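Hypothetical oxidoreductase ycnD (PDB 1ZCH) uses NADH or NADPH to reduce FMN, and also reduces nitroaromatic compounds, quinones, chromates and azo dyes. Local coordinates at residues A[133-136]-A[137-140]; A[149-152]-A[153-157]; A[175-178]-A[179-182]. All coordinates share one frame; numbering follows the deposited sequence.

Contact 1: A[133-136]-A[137-140]; sequences VPIG and AVRG. With FMN (flavin mononucleotide), chain D.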
loop_
_atom_site.group_PDB
_atom_site.type_symbol
_atom_site.label_atom_id
_atom_site.label_comp_id
_atom_site.label_asym_id
_atom_site.label_seq_id
_atom_site.Cartn_x
_atom_site.Cartn_y
_atom_site.Cartn_z
ATOM N N VAL A 133 -9.997 9.354 -6.464
ATOM C CA VAL A 133 -9.808 8.255 -7.405
ATOM C C VAL A 133 -8.307 8.129 -7.645
ATOM O O VAL A 133 -7.642 9.099 -8.015
ATOM C CB VAL A 133 -10.557 8.452 -8.755
ATOM C CG1 VAL A 133 -9.978 9.622 -9.548
ATOM C CG2 VAL A 133 -10.472 7.158 -9.568
ATOM N N PRO A 134 -7.743 6.940 -7.385
ATOM C CA PRO A 134 -6.303 6.780 -7.605
ATOM C C PRO A 134 -6.023 6.759 -9.103
ATOM O O PRO A 134 -6.929 6.513 -9.897
ATOM C CB PRO A 134 -5.990 5.433 -6.949
ATOM C CG PRO A 134 -7.102 5.252 -5.942
ATOM C CD PRO A 134 -8.305 5.762 -6.702
ATOM N N ILE A 135 -4.775 7.024 -9.479
ATOM C CA ILE A 135 -4.387 7.032 -10.885
ATOM C C ILE A 135 -3.108 6.219 -11.080
ATOM O O ILE A 135 -2.002 6.732 -10.924
ATOM C CB ILE A 135 -4.140 8.473 -11.401
ATOM C CG1 ILE A 135 -5.416 9.318 -11.258
ATOM C CG2 ILE A 135 -3.683 8.430 -12.856
ATOM C CD1 ILE A 135 -6.571 8.874 -12.143
ATOM N N GLY A 136 -3.264 4.945 -11.419
ATOM C CA GLY A 136 -2.102 4.099 -11.627
ATOM C C GLY A 136 -1.428 4.377 -12.955
ATOM O O GLY A 136 -0.284 3.973 -13.176
ATOM N N ALA A 137 -2.135 5.082 -13.835
ATOM C CA ALA A 137 -1.617 5.410 -15.160
ATOM C C ALA A 137 -0.386 6.314 -15.140
ATOM O O ALA A 137 0.210 6.569 -16.187
ATOM C CB ALA A 137 -2.717 6.045 -16.005
ATOM N N VAL A 138 -0.005 6.808 -13.964
ATOM C CA VAL A 138 1.185 7.647 -13.879
ATOM C C VAL A 138 2.405 6.805 -14.248
ATOM O O VAL A 138 3.462 7.338 -14.585
ATOM C CB VAL A 138 1.393 8.232 -12.460
ATOM C CG1 VAL A 138 0.260 9.190 -12.126
ATOM C CG2 VAL A 138 1.479 7.108 -11.425
ATOM N N ARG A 139 2.255 5.483 -14.185
ATOM C CA ARG A 139 3.355 4.593 -14.524
ATOM C C ARG A 139 3.456 4.350 -16.035
ATOM O O ARG A 139 4.340 3.626 -16.489
ATOM C CB ARG A 139 3.210 3.252 -13.789
ATOM C CG ARG A 139 3.225 3.373 -12.265
ATOM C CD ARG A 139 3.716 2.087 -11.601
ATOM N NE ARG A 139 2.784 0.967 -11.727
ATOM C CZ ARG A 139 1.824 0.682 -10.849
ATOM N NH1 ARG A 139 1.659 1.440 -9.771
ATOM N NH2 ARG A 139 1.041 -0.375 -11.036
ATOM N N GLY A 140 2.560 4.970 -16.802
ATOM C CA GLY A 140 2.558 4.804 -18.250
ATOM C C GLY A 140 3.645 5.588 -18.968
ATOM O O GLY A 140 4.230 5.105 -19.935
HETATM N N1 FMN D . -9.253 4.721 -11.884
HETATM C C2 FMN D . -9.137 5.483 -12.989
HETATM O O2 FMN D . -10.081 6.028 -13.495
HETATM N N3 FMN D . -7.867 5.697 -13.629
HETATM C C4 FMN D . -6.687 5.131 -13.132
HETATM O O4 FMN D . -5.634 5.336 -13.710
HETATM C C4A FMN D . -6.797 4.311 -11.920
HETATM N N5 FMN D . -5.681 3.718 -11.387
HETATM C C5A FMN D . -5.794 3.107 -10.151
HETATM C C6 FMN D . -4.583 2.667 -9.516
HETATM C C7 FMN D . -4.595 2.091 -8.250
HETATM C C7M FMN D . -3.286 1.702 -7.594
HETATM C C8 FMN D . -5.875 1.881 -7.546
HETATM C C8M FMN D . -5.943 1.303 -6.155
HETATM C C9 FMN D . -7.092 2.275 -8.171
HETATM C C9A FMN D . -7.068 2.899 -9.463
HETATM N N10 FMN D . -8.263 3.429 -10.142
HETATM C C10 FMN D . -8.147 4.142 -11.308
HETATM C "C1'" FMN D . -9.609 3.219 -9.514
HETATM C "C2'" FMN D . -10.146 1.762 -9.716
HETATM O "O2'" FMN D . -10.657 1.652 -11.052
HETATM C "C3'" FMN D . -11.243 1.524 -8.666
HETATM O "O3'" FMN D . -10.641 1.609 -7.359
HETATM C "C4'" FMN D . -11.888 0.126 -8.823
HETATM O "O4'" FMN D . -12.573 0.008 -10.074
HETATM C "C5'" FMN D . -12.834 -0.091 -7.651
HETATM O "O5'" FMN D . -14.054 0.885 -7.768
HETATM P P FMN D . -14.283 1.847 -6.592
HETATM O O1P FMN D . -14.841 1.120 -5.465
HETATM O O2P FMN D . -15.224 2.865 -7.019
HETATM O O3P FMN D . -13.031 2.476 -6.188
#
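Gly136 and Arg139 are joined by the backbone bond that curls the chain as it leaves strand 131-135. Arg139 N donates to Gly136 O at 3.1 Å, nearly straight at 169°. One residue on, Gly140 N repeats the pattern to Ala137 O at 2.9 Å, giving a short 3-10 turn. The apolar contacts divide the branches of Ile135. Its CG1 sits beside the backbone N (chi1 -60°), which places CD1 over the face of the pyrimidine ring, 3.7 Å from FMN N3, and leaves CG2 to face the turn. There Ile135 CG2 meets Ala137 CB and Val138 CG1, each at 4.1 Å. Both methyls of Val138 also lie against Ile135 O. The segment is the strand-to-turn element that lines the flavin in this nitroreductase fold. On the same flavin face as Ile135, Pro134 lays its ring on the dimethylbenzene part, with CB 3.6 Å from FMN C9, and Val133 CG2 approaches FMN N1. Among the polar contacts to the cofactor, Gly136 N donates to FMN N5 at 2.7 Å and 166°. N5 is the flavin atom that receives hydride in such enzymes, so this bond probably helps to set both the position and the electronic state of the isoalloxazine. Gln67 lies beside Ala137 and also bonds to the FMN. The Arg139 guanidinium forms a salt bridge with Glu105 of the second subunit.

Contact 2: A[149-152]-A[153-157]; sequences LELP and KYVFP. With CA (calcium ion), chain C.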
loop_
_atom_site.group_PDB
_atom_site.type_symbol
_atom_site.label_atom_id
_atom_site.label_comp_id
_atom_site.label_asym_id
_atom_site.label_seq_id
_atom_site.Cartn_x
_atom_site.Cartn_y
_atom_site.Cartn_z
ATOM N N LEU A 149 8.230 16.764 -12.666
ATOM C CA LEU A 149 8.172 17.027 -11.234
ATOM C C LEU A 149 9.527 17.008 -10.535
ATOM O O LEU A 149 9.601 17.102 -9.307
ATOM C CB LEU A 149 7.217 16.028 -10.578
ATOM C CG LEU A 149 5.808 16.056 -11.184
ATOM C CD1 LEU A 149 4.894 15.088 -10.438
ATOM C CD2 LEU A 149 5.254 17.476 -11.113
ATOM N N GLU A 150 10.590 16.889 -11.323
ATOM C CA GLU A 150 11.948 16.881 -10.799
ATOM C C GLU A 150 12.222 15.767 -9.795
ATOM O O GLU A 150 12.902 15.982 -8.792
ATOM C CB GLU A 150 12.263 18.240 -10.162
ATOM C CG GLU A 150 12.289 19.394 -11.159
ATOM C CD GLU A 150 12.494 20.746 -10.495
ATOM O OE1 GLU A 150 13.400 20.862 -9.645
ATOM O OE2 GLU A 150 11.754 21.696 -10.831
ATOM N N LEU A 151 11.697 14.575 -10.063
ATOM C CA LEU A 151 11.929 13.449 -9.166
ATOM C C LEU A 151 13.382 13.031 -9.355
ATOM O O LEU A 151 13.813 12.732 -10.470
ATOM C CB LEU A 151 10.988 12.288 -9.501
ATOM C CG LEU A 151 9.499 12.650 -9.566
ATOM C CD1 LEU A 151 8.675 11.386 -9.809
ATOM C CD2 LEU A 151 9.073 13.334 -8.274
ATOM N N PRO A 152 14.162 13.014 -8.265
ATOM C CA PRO A 152 15.573 12.633 -8.353
ATOM C C PRO A 152 15.787 11.126 -8.355
ATOM O O PRO A 152 14.837 10.346 -8.277
ATOM C CB PRO A 152 16.166 13.284 -7.110
ATOM C CG PRO A 152 15.073 13.024 -6.097
ATOM C CD PRO A 152 13.802 13.372 -6.879
ATOM N N LYS A 153 17.046 10.722 -8.454
ATOM C CA LYS A 153 17.383 9.306 -8.424
ATOM C C LYS A 153 16.858 8.738 -7.099
ATOM O O LYS A 153 16.831 9.442 -6.086
ATOM C CB LYS A 153 18.904 9.142 -8.519
ATOM C CG LYS A 153 19.404 7.710 -8.554
ATOM C CD LYS A 153 20.914 7.692 -8.761
ATOM C CE LYS A 153 21.474 6.282 -8.780
ATOM N NZ LYS A 153 22.949 6.310 -9.019
ATOM N N TYR A 154 16.427 7.478 -7.133
ATOM C CA TYR A 154 15.884 6.752 -5.977
ATOM C C TYR A 154 14.439 7.101 -5.634
ATOM O O TYR A 154 13.935 6.741 -4.571
ATOM C CB TYR A 154 16.778 6.938 -4.749
ATOM C CG TYR A 154 18.186 6.447 -4.988
ATOM C CD1 TYR A 154 18.428 5.126 -5.368
ATOM C CD2 TYR A 154 19.275 7.309 -4.871
ATOM C CE1 TYR A 154 19.720 4.678 -5.629
ATOM C CE2 TYR A 154 20.571 6.870 -5.128
ATOM C CZ TYR A 154 20.788 5.558 -5.505
ATOM O OH TYR A 154 22.072 5.125 -5.743
ATOM N N VAL A 155 13.778 7.803 -6.547
ATOM C CA VAL A 155 12.379 8.172 -6.376
ATOM C C VAL A 155 11.643 7.762 -7.651
ATOM O O VAL A 155 12.112 8.034 -8.757
ATOM C CB VAL A 155 12.206 9.700 -6.183
ATOM C CG1 VAL A 155 10.714 10.056 -6.079
ATOM C CG2 VAL A 155 12.950 10.157 -4.935
ATOM N N PHE A 156 10.514 7.079 -7.504
ATOM C CA PHE A 156 9.734 6.696 -8.676
ATOM C C PHE A 156 8.238 6.762 -8.400
ATOM O O PHE A 156 7.771 6.431 -7.305
ATOM C CB PHE A 156 10.161 5.313 -9.209
ATOM C CG PHE A 156 9.866 4.160 -8.291
ATOM C CD1 PHE A 156 8.610 3.565 -8.278
ATOM C CD2 PHE A 156 10.868 3.627 -7.484
ATOM C CE1 PHE A 156 8.356 2.446 -7.477
ATOM C CE2 PHE A 156 10.627 2.511 -6.680
ATOM C CZ PHE A 156 9.368 1.918 -6.677
ATOM N N PRO A 157 7.464 7.226 -9.391
ATOM C CA PRO A 157 6.012 7.350 -9.248
ATOM C C PRO A 157 5.302 6.009 -9.181
ATOM O O PRO A 157 5.618 5.086 -9.930
ATOM C CB PRO A 157 5.621 8.150 -10.483
ATOM C CG PRO A 157 6.570 7.611 -11.516
ATOM C CD PRO A 157 7.887 7.585 -10.759
HETATM CA CA CA C . 14.332 21.699 -7.787
HETATM O O HOH W 1 14.160 19.451 -6.870
HETATM O O HOH W 2 12.041 21.783 -6.697
#
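Val155 sets CG1 anti to its own backbone N (chi1 177°), which turns that methyl to Leu151 and leaves CG2 for Pro152. Val155 CG1 reaches Leu151 CB at 4.1 Å, while Val155 CG2 lies 3.8 Å from Pro152 CG. Leu151 holds CG beside its backbone N (chi1 -53°), and this carries the end of the leucine to the next proline of the strand, with Leu151 CD1 4.0 Å from Pro157 CD. A type II beta turn from Pro152 to Val155 reverses the chain between helix 142-148 and strand 155-164. Its closing bond, Val155 N to Pro152 O, is long at 3.3 Å and bent to 132°, hence weak. Lys153 CG sits over the centre of one face of the Tyr154 ring. The helix itself ends in a Schellman motif, where Glu150 takes a positive phi and Leu151 N returns to Ile146 O. The extended Glu150 side chain carries OE1 to a calcium ion at 2.2 Å, accompanied by two waters and by Asn189 of the second subunit. Tyr187 of that subunit packs on Pro152 and Val155.

Contact 3: A[175-178]-A[179-182]; sequences RLPQ and EAVN. With FMN (flavin mononucleotide), chain D.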
loop_
_atom_site.group_PDB
_atom_site.type_symbol
_atom_site.label_atom_id
_atom_site.label_comp_id
_atom_site.label_asym_id
_atom_site.label_seq_id
_atom_site.Cartn_x
_atom_site.Cartn_y
_atom_site.Cartn_z
ATOM N N ARG A 175 -17.875 -6.242 -4.687
ATOM C CA ARG A 175 -16.552 -6.821 -4.481
ATOM C C ARG A 175 -16.680 -8.339 -4.425
ATOM O O ARG A 175 -17.773 -8.873 -4.234
ATOM C CB ARG A 175 -15.950 -6.326 -3.164
ATOM C CG ARG A 175 -15.708 -4.825 -3.085
ATOM C CD ARG A 175 -14.668 -4.392 -4.094
ATOM N NE ARG A 175 -14.053 -3.112 -3.751
ATOM C CZ ARG A 175 -14.369 -1.941 -4.299
ATOM N NH1 ARG A 175 -15.311 -1.861 -5.233
ATOM N NH2 ARG A 175 -13.715 -0.848 -3.924
ATOM N N LEU A 176 -15.559 -9.027 -4.604
ATOM C CA LEU A 176 -15.530 -10.485 -4.546
ATOM C C LEU A 176 -16.107 -10.953 -3.217
ATOM O O LEU A 176 -16.037 -10.238 -2.216
ATOM C CB LEU A 176 -14.087 -10.986 -4.646
ATOM C CG LEU A 176 -13.403 -11.009 -6.015
ATOM C CD1 LEU A 176 -11.892 -10.969 -5.834
ATOM C CD2 LEU A 176 -13.833 -12.264 -6.779
ATOM N N PRO A 177 -16.706 -12.154 -3.193
ATOM C CA PRO A 177 -17.265 -12.658 -1.935
ATOM C C PRO A 177 -16.134 -12.673 -0.905
ATOM O O PRO A 177 -14.991 -12.994 -1.237
ATOM C CB PRO A 177 -17.724 -14.064 -2.308
ATOM C CG PRO A 177 -18.161 -13.896 -3.728
ATOM C CD PRO A 177 -17.043 -13.046 -4.317
ATOM N N GLN A 178 -16.451 -12.330 0.337
ATOM C CA GLN A 178 -15.449 -12.286 1.394
ATOM C C GLN A 178 -14.607 -13.561 1.489
ATOM O O GLN A 178 -13.392 -13.500 1.690
ATOM C CB GLN A 178 -16.140 -12.013 2.727
ATOM C CG GLN A 178 -15.206 -11.757 3.884
ATOM C CD GLN A 178 -15.956 -11.290 5.111
ATOM O OE1 GLN A 178 -16.775 -10.373 5.032
ATOM N NE2 GLN A 178 -15.683 -11.914 6.252
ATOM N N GLU A 179 -15.252 -14.713 1.332
ATOM C CA GLU A 179 -14.565 -16.000 1.422
ATOM C C GLU A 179 -13.490 -16.188 0.356
ATOM O O GLU A 179 -12.555 -16.969 0.537
ATOM C CB GLU A 179 -15.576 -17.146 1.315
ATOM C CG GLU A 179 -16.649 -17.148 2.390
ATOM C CD GLU A 179 -17.497 -15.885 2.372
ATOM O OE1 GLU A 179 -18.011 -15.519 1.288
ATOM O OE2 GLU A 179 -17.647 -15.260 3.446
ATOM N N ALA A 180 -13.624 -15.472 -0.754
ATOM C CA ALA A 180 -12.669 -15.578 -1.852
ATOM C C ALA A 180 -11.415 -14.746 -1.622
ATOM O O ALA A 180 -10.370 -15.007 -2.224
ATOM C CB ALA A 180 -13.334 -15.146 -3.153
ATOM N N VAL A 181 -11.524 -13.755 -0.743
ATOM C CA VAL A 181 -10.417 -12.845 -0.463
ATOM C C VAL A 181 -9.772 -13.027 0.910
ATOM O O VAL A 181 -8.566 -12.828 1.064
ATOM C CB VAL A 181 -10.895 -11.380 -0.620
ATOM C CG1 VAL A 181 -9.796 -10.407 -0.208
ATOM C CG2 VAL A 181 -11.305 -11.134 -2.071
ATOM N N ASN A 182 -10.577 -13.387 1.904
ATOM C CA ASN A 182 -10.078 -13.614 3.259
ATOM C C ASN A 182 -10.168 -15.114 3.499
ATOM O O ASN A 182 -11.264 -15.659 3.593
ATOM C CB ASN A 182 -10.957 -12.880 4.274
ATOM C CG ASN A 182 -10.514 -13.102 5.709
ATOM O OD1 ASN A 182 -11.328 -13.046 6.629
ATOM N ND2 ASN A 182 -9.221 -13.339 5.910
HETATM N N1 FMN D . -9.253 4.721 -11.884
HETATM C C2 FMN D . -9.137 5.483 -12.989
HETATM O O2 FMN D . -10.081 6.028 -13.495
HETATM N N3 FMN D . -7.867 5.697 -13.629
HETATM C C4 FMN D . -6.687 5.131 -13.132
HETATM O O4 FMN D . -5.634 5.336 -13.710
HETATM C C4A FMN D . -6.797 4.311 -11.920
HETATM N N5 FMN D . -5.681 3.718 -11.387
HETATM C C5A FMN D . -5.794 3.107 -10.151
HETATM C C6 FMN D . -4.583 2.667 -9.516
HETATM C C7 FMN D . -4.595 2.091 -8.250
HETATM C C7M FMN D . -3.286 1.702 -7.594
HETATM C C8 FMN D . -5.875 1.881 -7.546
HETATM C C8M FMN D . -5.943 1.303 -6.155
HETATM C C9 FMN D . -7.092 2.275 -8.171
HETATM C C9A FMN D . -7.068 2.899 -9.463
HETATM N N10 FMN D . -8.263 3.429 -10.142
HETATM C C10 FMN D . -8.147 4.142 -11.308
HETATM C "C1'" FMN D . -9.609 3.219 -9.514
HETATM C "C2'" FMN D . -10.146 1.762 -9.716
HETATM O "O2'" FMN D . -10.657 1.652 -11.052
HETATM C "C3'" FMN D . -11.243 1.524 -8.666
HETATM O "O3'" FMN D . -10.641 1.609 -7.359
HETATM C "C4'" FMN D . -11.888 0.126 -8.823
HETATM O "O4'" FMN D . -12.573 0.008 -10.074
HETATM C "C5'" FMN D . -12.834 -0.091 -7.651
HETATM O "O5'" FMN D . -14.054 0.885 -7.768
HETATM P P FMN D . -14.283 1.847 -6.592
HETATM O O1P FMN D . -14.841 1.120 -5.465
HETATM O O2P FMN D . -15.224 2.865 -7.019
HETATM O O3P FMN D . -13.031 2.476 -6.188
HETATM O O HOH W 3 -13.769 -13.516 6.652
#
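The amides of Gln178 and Asn182 are linked by one water, which accepts from Gln178 NE2 and donates to Asn182 OD1; both bonds are unusually short, so the exact placing of the water or the amides is doubtful. Each side chain has CG anti to its backbone N (chi1 -172° for Gln178, 179° for Asn182), which sends the two out side by side from the same turn. Asn182 has its strongest polar partner in Thr50 of the second subunit, bonded to ND2. The other flat group, the Arg175 guanidinium, has FMN O1P at its edge, close to its plane. O1P takes bonds from Arg175 NH1 at 3.0 Å and Arg175 NH2 at 2.7 Å. These two N-H groups converge on one oxygen, and with the carbonyls of Gln35 and Ala37 of the second subunit, which accept from NE and NH2, they probably help to hold the group's orientation. The phosphate end of the cofactor is thus tied to the dimer interface. Beyond Arg175 the chain enters the short, weakly bonded helical turn 178-181. Ala180 N bonds to Pro177 O at 2.9 Å, and Gln178 O accepts from both Asn182 N (2.8 Å, 168°) and Val181 N (3.1 Å). Leu176 and Val181 cross at about a right angle, with Val181 CG2 3.8 Å from Leu176 CB and also touching Leu176 CD1. Glu179, bent after CG, folds back over Gln178 CB and toward Pro177. Asn182 then pairs in a parallel beta ladder with a strand of the second subunit.

From the N terminus the three contacts follow in series, each a tight local turn, and none encloses or crosses another. Contact 1 turns the chain out of strand 131-135, outermost in the sheet within this chain, toward helix 142-148. Contact 2 turns it back from that helix into strand 155-164, which lies next to 131-135 in the antiparallel sheet, and the two contacts touch where Arg139 CG packs against Pro157 O. Contact 3 comes after that strand, about 36 Å from contact 2 between centres, and leads through helix 178-181 into strand 182-184, which pairs with a strand of the second subunit. Contacts 1 and 3 do not touch but hold the flavin and the phosphate of one FMN, and all three reach the second subunit.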